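Local coordinates for protein putative Endoribonuclease L-PSP (Entamoeba histolytica, PDB 3M1X) that is of uncertain function but belongs to the RutC (YjgF/UK114) family and may have deaminase activity, at residues L102-I105 with K106-G109. Residues are numbered along the deposited sequence; the frame is centred on the assembly and turned at random. Where two conformers were deposited one is given.
Sequences LADI and KDFG
Asp104 OD1 accepts the backbone N-H of Lys106 at 2.8 Å, a nearly straight bond (162° at the hydrogen) that reaches the carboxylate from above its plane. The side chain can do this because CG stands anti to the backbone N (chi1 177°), which swings the carboxylate toward the chain ahead. Aspartate suits this place: its short arm brings an acceptor to an amide two residues on, as in an Asx turn. The same residue also accepts through its backbone, Asp104 O taking the N-H of Asp107 at 2.9 Å. One step later Ile105 O receives Phe108 N at 3.1 Å, so two successive i to i+3 bonds wind the chain into helix 108-119. In the conformer described, Lys106 CG passes 3.4 Å from Asp104 OD1, but NZ makes no salt bridge with it; a long, charged chain suits this exposed position.

On the strand side of the turn Leu102, the buried last residue of strand 95-102, lays CD1 against Phe108 CA at 3.7 Å. That methyl also sits at the edge of the phenyl ring, near its plane. Branched leucine can thus fill the angle between strand end and helix start. A water lies 2.7 Å from Asp107 OD2, to which it probably donates, and weakly accepts from Asp104 N; Asp107 suits its place by offering that acceptor.

Farther out, apolar side chains suit the packing: Phe108 lies on Arg126 and Cys128 of strand 125-130 and on Pro135 of a second subunit, near a bound citrate, and Ile105 meets Ala130 of the same strand and Ala133 of the second subunit. Asp104 OD2 and Asp107 OD2, 4.5 Å apart, would probably repel mildly if both are charged, though the nearby helix start may help stabilise both.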
ATOM      1  N   LEU A 102       0.822  -2.784  11.907  1.00  8.19           N
ATOM      2  CA  LEU A 102       1.109  -3.125  13.326  1.00  8.92           C
ATOM      3  C   LEU A 102       2.034  -4.287  13.411  1.00  9.70           C
ATOM      4  O   LEU A 102       1.928  -5.221  12.631  1.00 10.78           O
ATOM      5  CB  LEU A 102      -0.223  -3.467  14.030  1.00  9.45           C
ATOM      6  CG  LEU A 102      -1.202  -2.324  14.109  1.00 11.41           C
ATOM      7  CD1 LEU A 102      -2.583  -2.881  14.524  1.00 13.71           C
ATOM      8  CD2 LEU A 102      -0.731  -1.237  15.037  1.00 13.34           C
ATOM      9  N   ALA A 103       2.847  -4.297  14.433  1.00 11.00           N
ATOM     10  CA  ALA A 103       3.661  -5.477  14.753  1.00 12.60           C
ATOM     11  C   ALA A 103       2.787  -6.566  15.326  1.00 11.88           C
ATOM     12  O   ALA A 103       3.138  -7.753  15.236  1.00 15.45           O
ATOM     13  CB  ALA A 103       4.816  -5.132  15.728  1.00 13.53           C
ATOM     14  N   ASP A 104       1.653  -6.232  15.913  1.00 11.80           N
ATOM     15  CA  ASP A 104       0.831  -7.172  16.642  1.00 13.91           C
ATOM     16  C   ASP A 104      -0.622  -6.777  16.518  1.00 11.42           C
ATOM     17  O   ASP A 104      -1.018  -5.650  16.895  1.00 11.84           O
ATOM     18  CB  ASP A 104       1.218  -7.104  18.165  1.00 16.68           C
ATOM     19  CG  ASP A 104       0.376  -8.013  19.113  1.00 20.61           C
ATOM     20  OD1 ASP A 104      -0.605  -8.719  18.717  1.00 20.20           O
ATOM     21  OD2 ASP A 104       0.902  -8.114  20.265  1.00 23.05           O
ATOM     22  N   ILE A 105      -1.435  -7.637  15.973  1.00 11.75           N
ATOM     23  CA  ILE A 105      -2.831  -7.345  15.746  1.00 11.51           C
ATOM     24  C   ILE A 105      -3.574  -6.969  17.032  1.00 11.78           C
ATOM     25  O   ILE A 105      -4.628  -6.272  16.975  1.00 14.02           O
ATOM     26  CB  ILE A 105      -3.559  -8.428  14.948  1.00 13.36           C
ATOM     27  CG1 ILE A 105      -4.807  -7.875  14.248  1.00 15.24           C
ATOM     28  CG2 ILE A 105      -3.860  -9.627  15.846  1.00 15.72           C
ATOM     29  CD1 ILE A 105      -4.634  -6.826  13.131  1.00 15.62           C
ATOM     30  N   LYS A 106      -3.101  -7.458  18.196  1.00 12.88           N
ATOM     31  CA  LYS A 106      -3.839  -7.136  19.401  0.50 13.09           C
ATOM     32  C   LYS A 106      -3.743  -5.655  19.721  1.00 13.37           C
ATOM     33  O   LYS A 106      -4.554  -5.172  20.523  1.00 14.60           O
ATOM     34  CB  LYS A 106      -3.457  -8.043  20.534  0.50 14.69           C
ATOM     35  CG  LYS A 106      -3.530  -9.551  20.186  0.50 17.88           C
ATOM     36  CD  LYS A 106      -4.954 -10.171  19.870  0.50 14.69           C
ATOM     37  CE  LYS A 106      -4.973 -11.778  20.108  0.50 14.54           C
ATOM     38  NZ  LYS A 106      -6.367 -12.330  20.132  0.50 17.09           N
ATOM     39  N   ASP A 107      -2.794  -4.937  19.121  1.00 12.38           N
ATOM     40  CA  ASP A 107      -2.629  -3.518  19.339  1.00 12.03           C
ATOM     41  C   ASP A 107      -3.631  -2.686  18.527  1.00 10.83           C
ATOM     42  O   ASP A 107      -3.595  -1.462  18.639  1.00 13.05           O
ATOM     43  CB  ASP A 107      -1.201  -3.126  19.055  1.00 11.93           C
ATOM     44  CG  ASP A 107      -0.233  -3.534  20.119  1.00 11.65           C
ATOM     45  OD1 ASP A 107      -0.691  -3.671  21.295  1.00 16.10           O
ATOM     46  OD2 ASP A 107       0.979  -3.658  19.851  1.00 12.61           O
ATOM     47  N   PHE A 108      -4.489  -3.302  17.742  1.00 11.74           N
ATOM     48  CA  PHE A 108      -5.389  -2.546  16.858  1.00 12.18           C
ATOM     49  C   PHE A 108      -6.257  -1.558  17.632  1.00 12.10           C
ATOM     50  O   PHE A 108      -6.399  -0.399  17.219  1.00 11.90           O
ATOM     51  CB  PHE A 108      -6.215  -3.551  16.022  1.00 13.23           C
ATOM     52  CG  PHE A 108      -7.205  -2.945  15.031  1.00 15.77           C
ATOM     53  CD1 PHE A 108      -6.763  -2.281  13.899  1.00 19.29           C
ATOM     54  CD2 PHE A 108      -8.569  -3.004  15.248  1.00 20.50           C
ATOM     55  CE1 PHE A 108      -7.680  -1.749  12.951  1.00 18.15           C
ATOM     56  CE2 PHE A 108      -9.472  -2.487  14.336  1.00 21.81           C
ATOM     57  CZ  PHE A 108      -9.009  -1.900  13.170  1.00 19.47           C
ATOM     58  N   GLY A 109      -6.903  -1.963  18.702  1.00 12.06           N
ATOM     59  CA  GLY A 109      -7.826  -1.076  19.396  1.00 13.52           C
ATOM     60  C   GLY A 109      -7.145   0.137  19.959  1.00 11.93           C
ATOM     61  O   GLY A 109      -7.656   1.253  19.785  1.00 11.83           O
TER
HETATM   62  O   HOH W   1       1.792  -3.651  17.264  1.00 12.63           O